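Long-range contacts in conserved protein with 2 CBS domains (PDB 2RIH), which binds AMP through a pair of CBS domains (a Bateman module) and is probably a sensor of adenine nucleotides in a hyperthermophilic archaeon: residues Leu18-Thr23 and Thr42-Pro47; Pro50-Ser55 and Pro75-Pro80. All blocks are in the same frame, centred on the assembly; numbering follows the deposited sequence. Where two conformers were deposited one is given.

Contact 1 of 2, residues Leu18-Thr23 and Thr42-Pro47; sequences LPETAT and TARDNP
E20 reaches across to the start of the 43-46 turn and takes the backbone N-H of R44. Its CG sits between the backbone N and the carbonyl carbon (chi1 57°), and from there the chain runs out extended. CB starts 3.5 Å from the carbonyl O of T42; CG stays near the same oxygen and comes near NH1 of R44. At the tip, OE1 accepts the R44 N-H at 2.9 Å, N to OE1, in a nearly straight bond (165°) that uses the anti lone pair, the one away from OE2. The R44 side chain was modelled in two conformers, and its guanidinium contacts with E20 and T21 hold for one of them. In that one OE2 lies at the guanidinium edge, in its plane, but the two flat groups are turned 62° apart and the salt bridge from OE1 to NH1 is long, 3.9 Å. The backbone bond is thus the firmer grip. A glutamate suits the place because it is long enough to span the gap and carries an acceptor at its end. With an alanine here, the R44 N-H would probably lose its acceptor across the contact, and the guanidinium its distant negative neighbour.

R44, bent at chi3, brings its guanidinium back beside T21, whose methyl CG2 lies 3.5 Å from NH1, obliquely to the plane. The backbones themselves join in parallel: T42 N donates to L18 O at 2.9 Å, and E20 N donates to T42 O at 3.0 Å. P19, which has no N-H to give, sits between them at the bridge to T42, just where type I turn 19-22 begins. These are the ends of the parallel strands 16-19 and 38-43, joined through helix 24-34 in the beta-alpha-beta unit of a CBS domain.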
ATOM      1  N   LEU A  18       7.695  16.783  -4.076  1.00 24.07           N
ATOM      2  CA  LEU A  18       8.038  17.873  -3.191  1.00 24.83           C
ATOM      3  C   LEU A  18       9.548  18.080  -3.293  1.00 25.02           C
ATOM      4  O   LEU A  18      10.277  17.148  -3.637  1.00 20.85           O
ATOM      5  CB  LEU A  18       7.641  17.551  -1.746  1.00 25.41           C
ATOM      6  CG  LEU A  18       6.152  17.382  -1.413  1.00 25.75           C
ATOM      7  CD1 LEU A  18       5.671  15.941  -1.663  1.00 25.47           C
ATOM      8  CD2 LEU A  18       5.896  17.777   0.023  1.00 25.93           C
ATOM      9  N   PRO A  19      10.025  19.308  -3.027  1.00 26.49           N
ATOM     10  CA  PRO A  19      11.480  19.464  -2.987  1.00 27.46           C
ATOM     11  C   PRO A  19      12.117  18.614  -1.883  1.00 27.60           C
ATOM     12  O   PRO A  19      11.463  18.272  -0.888  1.00 25.33           O
ATOM     13  CB  PRO A  19      11.688  20.964  -2.740  1.00 27.80           C
ATOM     14  CG  PRO A  19      10.380  21.489  -2.270  1.00 28.44           C
ATOM     15  CD  PRO A  19       9.312  20.573  -2.789  1.00 28.52           C
ATOM     16  N   GLU A  20      13.383  18.270  -2.088  1.00 28.22           N
ATOM     17  CA  GLU A  20      14.147  17.420  -1.173  1.00 27.90           C
ATOM     18  C   GLU A  20      14.261  17.925   0.273  1.00 27.89           C
ATOM     19  O   GLU A  20      14.641  17.158   1.157  1.00 29.37           O
ATOM     20  CB  GLU A  20      15.551  17.173  -1.743  1.00 29.32           C
ATOM     21  CG  GLU A  20      16.373  18.431  -2.030  1.00 30.31           C
ATOM     22  CD  GLU A  20      17.777  18.100  -2.490  1.00 29.55           C
ATOM     23  OE1 GLU A  20      18.191  18.593  -3.549  1.00 29.33           O
ATOM     24  OE2 GLU A  20      18.464  17.330  -1.795  1.00 32.82           O
ATOM     25  N   THR A  21      13.947  19.201   0.495  1.00 27.95           N
ATOM     26  CA  THR A  21      13.950  19.826   1.825  1.00 27.62           C
ATOM     27  C   THR A  21      12.627  19.646   2.580  1.00 28.50           C
ATOM     28  O   THR A  21      12.499  20.091   3.726  1.00 28.33           O
ATOM     29  CB  THR A  21      14.191  21.346   1.700  1.00 27.73           C
ATOM     30  OG1 THR A  21      13.319  21.876   0.694  1.00 28.98           O
ATOM     31  CG2 THR A  21      15.636  21.648   1.318  1.00 27.16           C
ATOM     32  N   ALA A  22      11.643  19.012   1.938  1.00 27.12           N
ATOM     33  CA  ALA A  22      10.324  18.808   2.541  1.00 26.18           C
ATOM     34  C   ALA A  22      10.394  18.126   3.912  1.00 25.75           C
ATOM     35  O   ALA A  22      11.276  17.300   4.181  1.00 23.53           O
ATOM     36  CB  ALA A  22       9.429  17.989   1.594  1.00 26.31           C
ATOM     37  N   THR A  23       9.449  18.470   4.779  1.00 25.16           N
ATOM     38  CA  THR A  23       9.340  17.802   6.064  1.00 24.79           C
ATOM     39  C   THR A  23       8.501  16.549   5.887  1.00 22.99           C
ATOM     40  O   THR A  23       7.831  16.380   4.873  1.00 22.68           O
ATOM     41  CB  THR A  23       8.700  18.694   7.138  1.00 25.48           C
ATOM     42  OG1 THR A  23       7.316  18.919   6.826  1.00 25.63           O
ATOM     43  CG2 THR A  23       9.455  20.022   7.256  1.00 23.74           C
ATOM     44  N   THR A  42      12.347  15.803  -5.166  1.00 24.94           N
ATOM     45  CA  THR A  42      13.080  16.246  -6.347  1.00 27.03           C
ATOM     46  C   THR A  42      14.244  17.158  -5.971  1.00 28.20           C
ATOM     47  O   THR A  42      14.258  17.772  -4.897  1.00 27.41           O
ATOM     48  CB  THR A  42      12.151  16.967  -7.364  1.00 26.72           C
ATOM     49  OG1 THR A  42      11.519  18.085  -6.734  1.00 26.21           O
ATOM     50  CG2 THR A  42      11.074  16.006  -7.879  1.00 23.98           C
ATOM     51  N   ALA A  43      15.221  17.221  -6.869  1.00 29.64           N
ATOM     52  CA  ALA A  43      16.418  18.020  -6.668  1.00 32.74           C
ATOM     53  C   ALA A  43      16.043  19.493  -6.507  1.00 33.18           C
ATOM     54  O   ALA A  43      15.201  20.016  -7.243  1.00 31.72           O
ATOM     55  CB  ALA A  43      17.380  17.838  -7.841  1.00 30.92           C
ATOM     56  N   ARG A  44      16.663  20.141  -5.528  1.00 34.12           N
ATOM     57  CA  ARG A  44      16.414  21.551  -5.260  0.50 35.87           C
ATOM     58  C   ARG A  44      16.572  22.409  -6.523  1.00 36.30           C
ATOM     59  O   ARG A  44      15.759  23.305  -6.777  1.00 37.15           O
ATOM     60  CB  ARG A  44      17.323  22.042  -4.121  0.50 36.64           C
ATOM     61  CG  ARG A  44      18.823  21.935  -4.395  0.50 37.53           C
ATOM     62  CD  ARG A  44      19.642  21.722  -3.116  0.50 37.83           C
ATOM     63  NE  ARG A  44      19.275  22.654  -2.043  0.50 38.32           N
ATOM     64  CZ  ARG A  44      18.761  22.318  -0.857  0.50 38.54           C
ATOM     65  NH1 ARG A  44      18.542  21.047  -0.524  0.50 38.35           N
ATOM     66  NH2 ARG A  44      18.473  23.274   0.023  0.50 38.82           N
ATOM     67  N   ASP A  45      17.602  22.139  -7.324  0.50 35.94           N
ATOM     68  CA  ASP A  45      17.854  22.925  -8.540  0.50 36.54           C
ATOM     69  C   ASP A  45      17.153  22.389  -9.799  0.50 37.02           C
ATOM     70  O   ASP A  45      17.217  23.029 -10.849  0.50 36.41           O
ATOM     71  CB  ASP A  45      19.365  23.067  -8.796  0.50 37.64           C
ATOM     72  CG  ASP A  45      20.048  24.035  -7.828  0.50 37.81           C
ATOM     73  OD1 ASP A  45      19.360  24.873  -7.205  0.50 38.16           O
ATOM     74  OD2 ASP A  45      21.287  23.961  -7.702  0.50 38.66           O
ATOM     75  N   ASN A  46      16.505  21.225  -9.711  1.00 37.21           N
ATOM     76  CA  ASN A  46      15.716  20.698 -10.833  1.00 36.27           C
ATOM     77  C   ASN A  46      14.500  19.896 -10.354  1.00 35.44           C
ATOM     78  O   ASN A  46      14.627  18.718 -10.019  1.00 31.94           O
ATOM     79  CB  ASN A  46      16.607  19.832 -11.731  1.00 37.51           C
ATOM     80  CG  ASN A  46      15.909  19.387 -13.015  1.00 38.39           C
ATOM     81  OD1 ASN A  46      14.747  19.722 -13.264  1.00 38.83           O
ATOM     82  ND2 ASN A  46      16.625  18.629 -13.839  1.00 38.39           N
ATOM     83  N   PRO A  47      13.310  20.532 -10.324  1.00 35.82           N
ATOM     84  CA  PRO A  47      12.063  19.856  -9.908  1.00 35.33           C
ATOM     85  C   PRO A  47      11.636  18.646 -10.751  1.00 32.65           C
ATOM     86  O   PRO A  47      10.706  17.938 -10.369  1.00 31.60           O
ATOM     87  CB  PRO A  47      11.003  20.962 -10.021  1.00 36.25           C
ATOM     88  CG  PRO A  47      11.770  22.245 -10.023  1.00 36.66           C
ATOM     89  CD  PRO A  47      13.078  21.948 -10.664  1.00 36.35           C
TER

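Contact 2 of 2, residues Pro50-Ser55 and Pro75-Pro80; sequences PVAVVS and PIANSP. With SO4 (sulfate ion), chain C.
V53 and N78 form a single antiparallel hydrogen-bonded pair, V53 N to N78 O and N78 N to V53 O both 2.8 Å. The same two oxygens also receive CA-H contacts, N78 O from A52 CA and V53 O from A77 CA.

Small side chains let the chains come this close: CB of A52 meets CB of A77 at 3.6 Å, and alanine's lone methyl suits both places. The same CB of A77 also touches CG2 of V54, while V54 CG1, anti to the backbone N (chi1 -179°), reaches CD1 of I76 at 3.9 Å; I59 of helix 56-64 packs on V54 as well. Beyond the bridge P80 sets CG and CD against the backbone of V51 and A52, with CG 3.5 Å from A52 N, and its CB meets CG1 of V53. Proline suits the place as a compact apolar ring with no N-H to satisfy.

S55 is the N-cap of helix 56-64, its OG taking a weak bond from R57 N, and the same OG donates to O4 of the sulfate at 2.8 Å; R102 and H103 bind this ion too. N78 turns its amide to D58, to which ND2 is hydrogen-bonded. S55, D58, N78, R102 and H103 all belong to the second AMP site of the Bateman module, where the sulfate, probably from the crystallisation liquor, may mark a phosphate position of the AMP seen there in another structure.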
ATOM      1  N   PRO A  50      14.066  13.185 -10.030  1.00 26.22           N
ATOM      2  CA  PRO A  50      13.874  12.484  -8.744  1.00 26.43           C
ATOM      3  C   PRO A  50      15.182  12.190  -8.022  1.00 25.35           C
ATOM      4  O   PRO A  50      16.155  11.765  -8.654  1.00 25.43           O
ATOM      5  CB  PRO A  50      13.209  11.159  -9.145  1.00 23.78           C
ATOM      6  CG  PRO A  50      12.727  11.350 -10.507  1.00 25.60           C
ATOM      7  CD  PRO A  50      13.662  12.326 -11.156  1.00 24.74           C
ATOM      8  N   VAL A  51      15.212  12.437  -6.714  1.00 24.65           N
ATOM      9  CA  VAL A  51      16.387  12.097  -5.899  1.00 22.94           C
ATOM     10  C   VAL A  51      16.032  11.097  -4.800  1.00 21.99           C
ATOM     11  O   VAL A  51      16.894  10.387  -4.294  1.00 22.70           O
ATOM     12  CB  VAL A  51      17.083  13.360  -5.328  1.00 22.88           C
ATOM     13  CG1 VAL A  51      17.606  14.238  -6.488  1.00 20.69           C
ATOM     14  CG2 VAL A  51      16.156  14.150  -4.417  1.00 21.04           C
ATOM     15  N   ALA A  52      14.753  11.012  -4.451  1.00 21.30           N
ATOM     16  CA  ALA A  52      14.330  10.125  -3.386  1.00 20.67           C
ATOM     17  C   ALA A  52      12.837   9.922  -3.440  1.00 20.07           C
ATOM     18  O   ALA A  52      12.127  10.669  -4.118  1.00 23.15           O
ATOM     19  CB  ALA A  52      14.736  10.702  -2.024  1.00 20.24           C
ATOM     20  N   VAL A  53      12.371   8.907  -2.722  1.00 20.30           N
ATOM     21  CA  VAL A  53      10.951   8.649  -2.562  1.00 21.03           C
ATOM     22  C   VAL A  53      10.612   8.433  -1.089  1.00 22.63           C
ATOM     23  O   VAL A  53      11.426   7.912  -0.315  1.00 20.31           O
ATOM     24  CB  VAL A  53      10.475   7.437  -3.413  1.00 22.72           C
ATOM     25  CG1 VAL A  53      10.716   7.717  -4.892  1.00 22.60           C
ATOM     26  CG2 VAL A  53      11.158   6.116  -2.980  1.00 21.43           C
ATOM     27  N   VAL A  54       9.408   8.866  -0.723  1.00 21.83           N
ATOM     28  CA  VAL A  54       8.842   8.649   0.596  1.00 22.03           C
ATOM     29  C   VAL A  54       7.434   8.103   0.414  1.00 22.41           C
ATOM     30  O   VAL A  54       6.591   8.745  -0.212  1.00 22.17           O
ATOM     31  CB  VAL A  54       8.763   9.963   1.413  1.00 21.85           C
ATOM     32  CG1 VAL A  54       8.184   9.699   2.803  1.00 21.15           C
ATOM     33  CG2 VAL A  54      10.134  10.604   1.521  1.00 20.74           C
ATOM     34  N   SER A  55       7.185   6.905   0.932  1.00 23.48           N
ATOM     35  CA  SER A  55       5.847   6.338   0.882  1.00 22.97           C
ATOM     36  C   SER A  55       5.191   6.391   2.252  1.00 22.44           C
ATOM     37  O   SER A  55       5.843   6.658   3.266  1.00 21.12           O
ATOM     38  CB  SER A  55       5.885   4.902   0.377  1.00 23.86           C
ATOM     39  OG  SER A  55       6.584   4.083   1.283  1.00 26.91           O
ATOM     40  N   PRO A  75      15.864  12.048   5.491  1.00 25.83           N
ATOM     41  CA  PRO A  75      16.380  10.917   6.276  1.00 25.90           C
ATOM     42  C   PRO A  75      15.501   9.648   6.291  1.00 25.07           C
ATOM     43  O   PRO A  75      16.021   8.571   6.526  1.00 23.76           O
ATOM     44  CB  PRO A  75      16.513  11.500   7.690  1.00 26.31           C
ATOM     45  CG  PRO A  75      16.690  12.957   7.477  1.00 25.58           C
ATOM     46  CD  PRO A  75      15.808  13.281   6.300  1.00 25.83           C
ATOM     47  N   ILE A  76      14.197   9.758   6.046  1.00 25.42           N
ATOM     48  CA  ILE A  76      13.348   8.559   6.002  1.00 25.28           C
ATOM     49  C   ILE A  76      13.112   8.078   4.562  1.00 26.92           C
ATOM     50  O   ILE A  76      12.443   7.071   4.341  1.00 27.96           O
ATOM     51  CB  ILE A  76      12.007   8.750   6.753  1.00 24.70           C
ATOM     52  CG1 ILE A  76      11.043   9.679   6.007  1.00 25.77           C
ATOM     53  CG2 ILE A  76      12.269   9.262   8.157  1.00 27.87           C
ATOM     54  CD1 ILE A  76       9.612   9.560   6.474  1.00 22.99           C
ATOM     55  N   ALA A  77      13.680   8.805   3.604  1.00 25.74           N
ATOM     56  CA  ALA A  77      13.484   8.547   2.179  1.00 25.23           C
ATOM     57  C   ALA A  77      14.327   7.381   1.661  1.00 24.86           C
ATOM     58  O   ALA A  77      15.298   6.959   2.290  1.00 25.91           O
ATOM     59  CB  ALA A  77      13.797   9.820   1.389  1.00 21.89           C
ATOM     60  N   ASN A  78      13.939   6.874   0.496  1.00 26.14           N
ATOM     61  CA  ASN A  78      14.626   5.770  -0.165  1.00 26.37           C
ATOM     62  C   ASN A  78      15.049   6.192  -1.559  1.00 25.26           C
ATOM     63  O   ASN A  78      14.493   7.130  -2.119  1.00 24.41           O
ATOM     64  CB  ASN A  78      13.694   4.564  -0.275  1.00 28.10           C
ATOM     65  CG  ASN A  78      13.189   4.104   1.065  1.00 29.20           C
ATOM     66  OD1 ASN A  78      13.965   3.662   1.907  1.00 31.68           O
ATOM     67  ND2 ASN A  78      11.890   4.219   1.279  1.00 30.19           N
ATOM     68  N   SER A  79      16.032   5.492  -2.116  1.00 24.22           N
ATOM     69  CA  SER A  79      16.479   5.749  -3.482  1.00 24.82           C
ATOM     70  C   SER A  79      15.356   5.403  -4.460  1.00 24.24           C
ATOM     71  O   SER A  79      14.665   4.399  -4.267  1.00 24.41           O
ATOM     72  CB  SER A  79      17.726   4.934  -3.808  1.00 24.48           C
ATOM     73  OG  SER A  79      18.331   5.406  -4.989  1.00 26.79           O
ATOM     74  N   PRO A  80      15.148   6.241  -5.499  1.00 24.35           N
ATOM     75  CA  PRO A  80      14.064   5.937  -6.436  1.00 22.62           C
ATOM     76  C   PRO A  80      14.312   4.685  -7.293  1.00 21.72           C
ATOM     77  O   PRO A  80      15.359   4.566  -7.949  1.00 19.16           O
ATOM     78  CB  PRO A  80      13.993   7.195  -7.326  1.00 24.01           C
ATOM     79  CG  PRO A  80      14.770   8.232  -6.617  1.00 24.35           C
ATOM     80  CD  PRO A  80      15.837   7.487  -5.871  1.00 23.63           C
TER
HETATM   81  S   SO4 C 139       5.627   1.089  -0.863  1.00 28.29           S
HETATM   82  O1  SO4 C 139       5.604  -0.355  -0.661  1.00 27.50           O
HETATM   83  O2  SO4 C 139       5.842   1.357  -2.286  1.00 27.88           O
HETATM   84  O3  SO4 C 139       4.356   1.696  -0.480  1.00 28.52           O
HETATM   85  O4  SO4 C 139       6.705   1.635  -0.068  1.00 28.73           O

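In the fold
Contact 1 (18-23 with 42-47) closes before contact 2 (50-55 with 75-80) opens, so the two follow in series along the chain, their centres 11 Å apart. They share one three-stranded sheet, in which strand 38-43 lies between 16-19 and 50-55. V51 links them, its CG2 standing 4.1 Å from CB of E20 and its CG1 3.8 Å from N of A43. Contact 1 stays within the first CBS domain, at one end of its parallel strands; contact 2 ties that domain's edge strand to the loop leading into strand 82-84 of the second. Only contact 2 contains residues that bind AMP, and it brings both CBS halves to one nucleotide site.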